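Glutamyl-tRNA(Gln) amidotransferase subunit B, mitochondrial (Saccharomyces cerevisiae, PDB 4N0H) serves as subunit B of the yeast mitochondrial glutamyl-tRNA(Gln) amidotransferase, a GatB/GatE-family catalytic-domain protein that assembles with subunit F and a further protein chain. Local coordinates at residues Thr59-Asn64 / Pro289-Ile294; Gln106-Phe111 / Tyr285-Glu290; Lys27-Ser32 / Tyr51-Leu56. One frame throughout, in Å; residues are numbered along the deposited sequence.

Contact 1 of 3, residues Thr59-Asn64 / Pro289-Ile294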
# COMPACT_ATOMS: atom_id res chain seq x y z
N THR B 59 -3.08 -4.72 -8.83
CA THR B 59 -4.17 -5.51 -8.25
C THR B 59 -4.26 -5.28 -6.74
O THR B 59 -3.29 -4.86 -6.12
CB THR B 59 -4.01 -7.03 -8.50
OG1 THR B 59 -2.76 -7.47 -7.96
CG2 THR B 59 -4.07 -7.33 -9.99
N GLN B 60 -5.44 -5.54 -6.17
CA GLN B 60 -5.71 -5.23 -4.76
C GLN B 60 -6.50 -6.34 -4.06
O GLN B 60 -7.37 -6.97 -4.67
CB GLN B 60 -6.49 -3.92 -4.64
CG GLN B 60 -5.74 -2.70 -5.14
CD GLN B 60 -6.61 -1.48 -5.18
OE1 GLN B 60 -7.49 -1.36 -6.03
NE2 GLN B 60 -6.40 -0.55 -4.24
N PRO B 61 -6.22 -6.56 -2.77
CA PRO B 61 -6.96 -7.55 -1.98
C PRO B 61 -8.34 -7.04 -1.57
O PRO B 61 -8.49 -5.86 -1.25
CB PRO B 61 -6.09 -7.73 -0.73
CG PRO B 61 -5.41 -6.40 -0.57
CD PRO B 61 -5.16 -5.91 -1.98
N VAL B 62 -9.33 -7.93 -1.62
CA VAL B 62 -10.67 -7.66 -1.07
C VAL B 62 -11.09 -8.86 -0.22
O VAL B 62 -11.16 -9.99 -0.72
CB VAL B 62 -11.72 -7.42 -2.17
CG1 VAL B 62 -13.10 -7.24 -1.55
CG2 VAL B 62 -11.35 -6.20 -3.03
N LEU B 63 -11.37 -8.62 1.06
CA LEU B 63 -11.68 -9.71 1.98
C LEU B 63 -12.97 -10.46 1.66
O LEU B 63 -14.03 -9.86 1.44
CB LEU B 63 -11.70 -9.20 3.43
CG LEU B 63 -11.96 -10.25 4.51
CD1 LEU B 63 -10.92 -11.37 4.43
CD2 LEU B 63 -11.97 -9.61 5.89
N ASN B 64 -12.86 -11.79 1.61
CA ASN B 64 -14.01 -12.67 1.47
C ASN B 64 -14.69 -12.77 2.83
O ASN B 64 -14.11 -13.29 3.79
CB ASN B 64 -13.54 -14.05 1.02
CG ASN B 64 -14.70 -15.00 0.72
OD1 ASN B 64 -15.82 -14.83 1.20
ND2 ASN B 64 -14.42 -16.02 -0.07
N PRO B 289 -1.76 -1.53 4.69
CA PRO B 289 -2.21 -0.13 4.57
C PRO B 289 -3.49 0.03 3.76
O PRO B 289 -4.04 1.13 3.74
CB PRO B 289 -1.04 0.56 3.88
CG PRO B 289 -0.36 -0.52 3.11
CD PRO B 289 -0.55 -1.79 3.89
N GLU B 290 -3.97 -1.04 3.13
CA GLU B 290 -5.17 -0.96 2.29
C GLU B 290 -6.42 -1.58 2.92
O GLU B 290 -7.51 -1.02 2.80
CB GLU B 290 -4.91 -1.64 0.94
CG GLU B 290 -3.86 -0.97 0.10
CD GLU B 290 -3.92 -1.42 -1.35
OE1 GLU B 290 -3.87 -2.65 -1.60
OE2 GLU B 290 -4.04 -0.55 -2.24
N LEU B 291 -6.26 -2.72 3.57
CA LEU B 291 -7.40 -3.45 4.10
C LEU B 291 -8.01 -2.76 5.32
O LEU B 291 -7.29 -2.33 6.22
CB LEU B 291 -7.00 -4.89 4.45
CG LEU B 291 -6.55 -5.74 3.26
CD1 LEU B 291 -5.80 -6.97 3.72
CD2 LEU B 291 -7.76 -6.13 2.41
N PRO B 292 -9.34 -2.66 5.36
CA PRO B 292 -10.02 -2.08 6.53
C PRO B 292 -9.89 -3.01 7.73
O PRO B 292 -9.75 -4.21 7.54
CB PRO B 292 -11.49 -2.03 6.09
CG PRO B 292 -11.48 -2.19 4.60
CD PRO B 292 -10.29 -3.04 4.30
N TYR B 293 -9.93 -2.46 8.94
CA TYR B 293 -10.01 -3.27 10.15
C TYR B 293 -11.23 -4.18 10.09
O TYR B 293 -12.23 -3.84 9.46
CB TYR B 293 -10.15 -2.39 11.39
CG TYR B 293 -8.95 -1.54 11.73
CD1 TYR B 293 -7.67 -2.08 11.75
CD2 TYR B 293 -9.10 -0.20 12.06
CE1 TYR B 293 -6.57 -1.29 12.08
CE2 TYR B 293 -8.02 0.59 12.38
CZ TYR B 293 -6.76 0.04 12.39
OH TYR B 293 -5.69 0.85 12.72
N ILE B 294 -11.15 -5.33 10.75
CA ILE B 294 -12.34 -6.13 10.99
C ILE B 294 -12.98 -5.60 12.27
O ILE B 294 -12.43 -5.75 13.35
CB ILE B 294 -11.99 -7.63 11.17
CG1 ILE B 294 -11.48 -8.22 9.86
CG2 ILE B 294 -13.20 -8.42 11.68
CD1 ILE B 294 -11.11 -9.68 9.95
O HOH W 1 -2.27 -4.05 -3.27
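Q60-L63 and E290-I294 run side by side in the same direction, their end-to-end lines only 3° apart, and the closest pair of CA atoms, those of P61 and L291, is 7.3 Å apart. Neither segment is a regular strand, and side chains bridge the interval, helped at one end by a water.

At that end Q60 meets E290. The Q60 chain, extended beyond CG, carries NE2 to a 3.1 Å hydrogen bond with OE2 of E290. At 168° the bond is nearly straight, and it lies almost in the amide plane of Q60, yet it reaches the carboxylate from above, 45° out of its plane. The other oxygen, OE1 of E290, receives a bond from a water 2.7 Å away, and that water also donates to the backbone O of T59. OE1 lies 3.5 Å from CD of P61 as well.

Next come apolar groups. CD2 of L291 rests 3.8 Å from CG of P61, a rigid ring that presents a compact hydrocarbon surface. CD2 of L63 and CD1 of I294 meet at 4.2 Å, their chains crossing at about a right angle.

Beyond the two segments, E290 pairs in a salt bridge with a basic side chain of another protein chain, and Q60 NE2 bonds an acidic side chain there. The amide can thus link two acidic groups without adding charge, while the basic partner and the water probably help stabilise the E290 carboxylate as an anion. By contrast, the backbone O of P61, covered by CD2 of L291 at 3.7 Å, is buried without a hydrogen-bond partner.

Contact 2 of 3, residues Gln106-Phe111 / Tyr285-Glu290; sequences QHYRPF and YMPDPE
Y285 stacks on H107 and receives a hydrogen bond from Y108. From CB outward, its side chain first meets Y108: CB lies 3.3 Å from OH of Y108 and 3.7 Å from its CZ. With chi1 at -68°, CG is anti to the carbonyl carbon, which swings the ring over H107. There CG faces ND1 of H107 at 3.6 Å, CD1 and CE1 pass over CE1 and NE2, and CD2 and CE2 over CG. CZ of Y285 is 3.7 Å from CD2 of H107, and OH reaches just past the stack, 4.2 Å from the same CD2. The rings form a face-to-face stack, centroids 3.7 Å apart and planes within 1°, which suits two flat aromatic groups.

Y108 adds a polar link. Its OH donates to the backbone O of Y285 at 3.0 Å, coming from above the carbonyl plane, while CE2 packs 4.0 Å from CD of P287, an apolar ring atom.

The site lies at the surface of the mixed sheet, where strand 89-92 pairs antiparallel with both 102-120 and 286-287. D89 accepts a bond from N of Y108, Y285 packs on K91, and the aromatic contact bridges the strands that flank 89-92.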
# COMPACT_ATOMS: atom_id res chain seq x y z
N GLN B 106 -2.82 -12.38 10.46
CA GLN B 106 -3.20 -11.53 11.58
C GLN B 106 -2.20 -11.64 12.73
O GLN B 106 -2.48 -12.29 13.74
CB GLN B 106 -4.60 -11.89 12.06
CG GLN B 106 -5.63 -11.86 10.96
CD GLN B 106 -7.04 -11.94 11.51
OE1 GLN B 106 -7.44 -12.96 12.07
NE2 GLN B 106 -7.80 -10.85 11.37
N HIS B 107 -1.06 -10.99 12.57
CA HIS B 107 0.02 -11.08 13.54
C HIS B 107 -0.24 -10.27 14.82
O HIS B 107 -0.29 -10.82 15.91
CB HIS B 107 1.35 -10.64 12.90
CG HIS B 107 2.51 -10.67 13.84
ND1 HIS B 107 3.09 -9.52 14.34
CD2 HIS B 107 3.21 -11.70 14.37
CE1 HIS B 107 4.09 -9.85 15.14
NE2 HIS B 107 4.18 -11.17 15.17
N TYR B 108 -0.42 -8.96 14.67
CA TYR B 108 -0.58 -8.07 15.82
C TYR B 108 -1.96 -8.15 16.47
O TYR B 108 -2.08 -8.00 17.68
CB TYR B 108 -0.31 -6.61 15.42
CG TYR B 108 1.10 -6.34 14.95
CD1 TYR B 108 2.17 -6.44 15.82
CD2 TYR B 108 1.35 -5.97 13.63
CE1 TYR B 108 3.47 -6.19 15.39
CE2 TYR B 108 2.63 -5.72 13.19
CZ TYR B 108 3.69 -5.83 14.08
OH TYR B 108 4.97 -5.58 13.65
N ARG B 109 -3.00 -8.35 15.66
CA ARG B 109 -4.37 -8.37 16.16
C ARG B 109 -5.16 -9.54 15.59
O ARG B 109 -5.81 -9.42 14.56
CB ARG B 109 -5.08 -7.05 15.84
CG ARG B 109 -4.37 -5.81 16.36
CD ARG B 109 -5.30 -4.61 16.37
NE ARG B 109 -6.52 -4.89 17.13
CZ ARG B 109 -6.63 -4.73 18.45
NH1 ARG B 109 -5.60 -4.29 19.16
NH2 ARG B 109 -7.78 -5.01 19.06
N PRO B 110 -5.10 -10.69 16.27
CA PRO B 110 -5.77 -11.92 15.82
C PRO B 110 -7.29 -11.80 15.90
O PRO B 110 -7.81 -10.95 16.64
CB PRO B 110 -5.25 -12.98 16.80
CG PRO B 110 -4.86 -12.21 18.02
CD PRO B 110 -4.34 -10.90 17.52
N PHE B 111 -7.98 -12.64 15.14
CA PHE B 111 -9.44 -12.62 15.09
C PHE B 111 -10.08 -12.87 16.47
O PHE B 111 -11.05 -12.21 16.82
CB PHE B 111 -9.97 -13.66 14.09
CG PHE B 111 -11.46 -13.59 13.88
CD1 PHE B 111 -12.31 -14.42 14.60
CD2 PHE B 111 -12.01 -12.70 12.98
CE1 PHE B 111 -13.69 -14.36 14.41
CE2 PHE B 111 -13.39 -12.63 12.78
CZ PHE B 111 -14.22 -13.46 13.51
N TYR B 285 6.94 -7.32 9.91
CA TYR B 285 5.49 -7.28 10.01
C TYR B 285 4.98 -5.84 9.94
O TYR B 285 5.38 -4.99 10.74
CB TYR B 285 5.01 -7.92 11.31
CG TYR B 285 5.23 -9.42 11.39
CD1 TYR B 285 6.24 -9.94 12.19
CD2 TYR B 285 4.42 -10.31 10.69
CE1 TYR B 285 6.45 -11.30 12.29
CE2 TYR B 285 4.62 -11.67 10.79
CZ TYR B 285 5.64 -12.16 11.59
OH TYR B 285 5.84 -13.52 11.68
N MET B 286 4.10 -5.58 8.98
CA MET B 286 3.52 -4.26 8.78
C MET B 286 2.03 -4.42 8.61
O MET B 286 1.59 -5.20 7.77
CB MET B 286 4.11 -3.61 7.53
CG MET B 286 3.66 -2.17 7.30
SD MET B 286 4.27 -1.47 5.74
CE MET B 286 3.33 -2.41 4.55
N PRO B 287 1.24 -3.69 9.41
CA PRO B 287 -0.21 -3.71 9.19
C PRO B 287 -0.51 -3.33 7.74
O PRO B 287 0.10 -2.39 7.24
CB PRO B 287 -0.72 -2.63 10.14
CG PRO B 287 0.29 -2.60 11.23
CD PRO B 287 1.61 -2.84 10.55
N ASP B 288 -1.40 -4.06 7.08
CA ASP B 288 -1.70 -3.75 5.69
C ASP B 288 -2.31 -2.35 5.59
O ASP B 288 -3.23 -2.02 6.32
CB ASP B 288 -2.64 -4.79 5.08
CG ASP B 288 -2.73 -4.66 3.57
OD1 ASP B 288 -3.59 -3.89 3.09
OD2 ASP B 288 -1.94 -5.32 2.87
N PRO B 289 -1.76 -1.53 4.69
CA PRO B 289 -2.21 -0.13 4.57
C PRO B 289 -3.49 0.03 3.76
O PRO B 289 -4.04 1.13 3.74
CB PRO B 289 -1.04 0.56 3.88
CG PRO B 289 -0.36 -0.52 3.11
CD PRO B 289 -0.55 -1.79 3.89
N GLU B 290 -3.97 -1.04 3.13
CA GLU B 290 -5.17 -0.96 2.29
C GLU B 290 -6.42 -1.58 2.92
O GLU B 290 -7.51 -1.02 2.80
CB GLU B 290 -4.91 -1.64 0.94
CG GLU B 290 -3.86 -0.97 0.10
CD GLU B 290 -3.92 -1.42 -1.35
OE1 GLU B 290 -3.87 -2.65 -1.60
OE2 GLU B 290 -4.04 -0.55 -2.24

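Contact 3 of 3, residues Lys27-Ser32 / Tyr51-Leu56; sequences KNKLFS and YYDIAL
K29 and D53 approach from opposite directions and meet in a salt bridge, NZ of K29 lying 3.1 Å from OD2 of D53. Its hydrogen bond is weak, but the extended lysine chain also runs past the carboxylate, with CD 3.6 Å from OD2. A long aliphatic stem ending in an amine can cross between the two parts of the loop and still deliver a charge. Beside it, CB of S32 packs 3.6 Å from OD1 of D53, a small residue allowing the close approach.

Y52 fills the neighbouring position. Its CG is anti to the backbone N (chi1 171°), which directs the ring at F31 and S32. The flat ring can lie under the carbonyl O of F31, which sits over one face, displaced toward the rim, and along CB of F31, 3.8 Å from CE2 of Y52. CD2 of Y52 touches CB of S32 at 3.9 Å.

Y52 and D53 belong to a type I beta turn from Y52 to A55, closed by a 2.8 Å bond from the backbone N of A55 to O of Y52. Both segments are part of the long connection between strand 14-23 and helix 65-78, so the contact folds that connection back on itself.

Further out, NZ of K29 donates to the backbone O atoms of S165, N163 and H48, which satisfy the buried amine. The short D53 carboxylate, with two oxygens, also serves S34 at OD2 and N166 at OD1, probably fixing its rotation. OG of S32 bonds OG of S50. Just before the turn, Y51 meets W135 of subunit F edge-to-face.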
# COMPACT_ATOMS: atom_id res chain seq x y z
N LYS B 27 -16.28 -21.19 -0.72
CA LYS B 27 -16.39 -21.40 -2.16
C LYS B 27 -15.22 -20.75 -2.90
O LYS B 27 -14.64 -21.34 -3.82
CB LYS B 27 -17.71 -20.85 -2.68
CG LYS B 27 -17.95 -21.12 -4.16
CD LYS B 27 -19.32 -20.62 -4.59
CE LYS B 27 -19.51 -19.16 -4.21
NZ LYS B 27 -20.89 -18.68 -4.54
N ASN B 28 -14.87 -19.54 -2.50
CA ASN B 28 -13.80 -18.79 -3.15
C ASN B 28 -12.67 -18.46 -2.19
O ASN B 28 -12.75 -18.81 -1.01
CB ASN B 28 -14.37 -17.53 -3.81
CG ASN B 28 -15.40 -17.87 -4.88
OD1 ASN B 28 -15.29 -18.89 -5.56
ND2 ASN B 28 -16.42 -17.02 -5.02
N LYS B 29 -11.62 -17.81 -2.69
CA LYS B 29 -10.41 -17.60 -1.91
C LYS B 29 -10.54 -16.44 -0.92
O LYS B 29 -11.59 -15.83 -0.80
CB LYS B 29 -9.22 -17.38 -2.83
CG LYS B 29 -8.86 -18.59 -3.68
CD LYS B 29 -7.53 -18.35 -4.37
CE LYS B 29 -7.21 -19.42 -5.39
NZ LYS B 29 -5.85 -19.17 -5.96
N LEU B 30 -9.45 -16.15 -0.21
CA LEU B 30 -9.47 -15.21 0.91
C LEU B 30 -9.55 -13.73 0.51
O LEU B 30 -10.41 -12.99 0.99
CB LEU B 30 -8.26 -15.45 1.83
CG LEU B 30 -8.22 -14.63 3.11
CD1 LEU B 30 -9.52 -14.80 3.89
CD2 LEU B 30 -7.02 -15.02 3.98
N PHE B 31 -8.64 -13.29 -0.36
CA PHE B 31 -8.62 -11.89 -0.78
C PHE B 31 -8.93 -11.70 -2.26
O PHE B 31 -8.64 -10.66 -2.85
CB PHE B 31 -7.28 -11.25 -0.41
CG PHE B 31 -7.07 -11.12 1.07
CD1 PHE B 31 -7.79 -10.19 1.81
CD2 PHE B 31 -6.18 -11.95 1.74
CE1 PHE B 31 -7.61 -10.08 3.18
CE2 PHE B 31 -6.00 -11.85 3.10
CZ PHE B 31 -6.72 -10.92 3.83
N SER B 32 -9.51 -12.73 -2.87
CA SER B 32 -9.94 -12.69 -4.25
C SER B 32 -11.12 -13.64 -4.39
O SER B 32 -11.23 -14.60 -3.62
CB SER B 32 -8.81 -13.13 -5.18
OG SER B 32 -9.27 -13.25 -6.52
N TYR B 51 -6.18 -12.10 -11.43
CA TYR B 51 -5.10 -11.13 -11.58
C TYR B 51 -4.41 -10.92 -10.24
O TYR B 51 -3.18 -10.83 -10.17
CB TYR B 51 -5.63 -9.79 -12.11
CG TYR B 51 -6.30 -9.87 -13.47
CD1 TYR B 51 -5.85 -10.75 -14.45
CD2 TYR B 51 -7.38 -9.05 -13.78
CE1 TYR B 51 -6.47 -10.81 -15.70
CE2 TYR B 51 -8.00 -9.10 -15.00
CZ TYR B 51 -7.55 -9.98 -15.96
OH TYR B 51 -8.18 -10.01 -17.19
N TYR B 52 -5.20 -10.84 -9.17
CA TYR B 52 -4.65 -10.65 -7.83
C TYR B 52 -3.80 -11.83 -7.37
O TYR B 52 -2.75 -11.65 -6.75
CB TYR B 52 -5.74 -10.37 -6.80
CG TYR B 52 -5.22 -10.39 -5.38
CD1 TYR B 52 -4.60 -9.27 -4.83
CD2 TYR B 52 -5.34 -11.52 -4.59
CE1 TYR B 52 -4.10 -9.29 -3.53
CE2 TYR B 52 -4.85 -11.56 -3.30
CZ TYR B 52 -4.24 -10.43 -2.77
OH TYR B 52 -3.76 -10.47 -1.49
N ASP B 53 -4.27 -13.05 -7.65
CA ASP B 53 -3.55 -14.25 -7.22
C ASP B 53 -2.14 -14.30 -7.83
O ASP B 53 -1.21 -14.84 -7.23
CB ASP B 53 -4.32 -15.52 -7.60
CG ASP B 53 -5.61 -15.68 -6.83
OD1 ASP B 53 -5.77 -15.05 -5.76
OD2 ASP B 53 -6.48 -16.45 -7.29
N ILE B 54 -1.99 -13.74 -9.02
CA ILE B 54 -0.71 -13.72 -9.71
C ILE B 54 0.08 -12.46 -9.32
O ILE B 54 1.20 -12.22 -9.79
CB ILE B 54 -0.90 -13.86 -11.25
CG1 ILE B 54 -1.85 -15.02 -11.55
CG2 ILE B 54 0.42 -14.08 -11.98
CD1 ILE B 54 -1.33 -16.36 -11.08
N ALA B 55 -0.52 -11.66 -8.44
CA ALA B 55 0.08 -10.41 -7.96
C ALA B 55 0.46 -9.45 -9.08
O ALA B 55 1.51 -8.81 -9.04
CB ALA B 55 1.27 -10.70 -7.05
N LEU B 56 -0.40 -9.36 -10.10
CA LEU B 56 -0.18 -8.42 -11.20
C LEU B 56 -0.09 -7.00 -10.66
O LEU B 56 -0.77 -6.67 -9.69
CB LEU B 56 -1.31 -8.54 -12.22
CG LEU B 56 -1.09 -9.44 -13.44
CD1 LEU B 56 -0.23 -10.64 -13.11
CD2 LEU B 56 -2.41 -9.88 -14.04

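Along the chain, contact 3 closes first, within the connection from strand 14-23 to helix 65-78. Contact 1 begins at the end of that connection and reaches across to the loop after strand 286-287; contact 2 joins strand 102-120 to the region of 286-287. Contacts 1 and 2 share P289 and E290 and have centres about 11 Å apart. The centre of contact 3 lies about 12 Å from that of contact 1, which it touches through N64, P61, L30, K29 and Y52, and about 18 Å from that of contact 2. Contact 1 therefore connects the other two, tying the long connection to the mixed sheet, all within the GatB/GatE catalytic domain and beside other subunits.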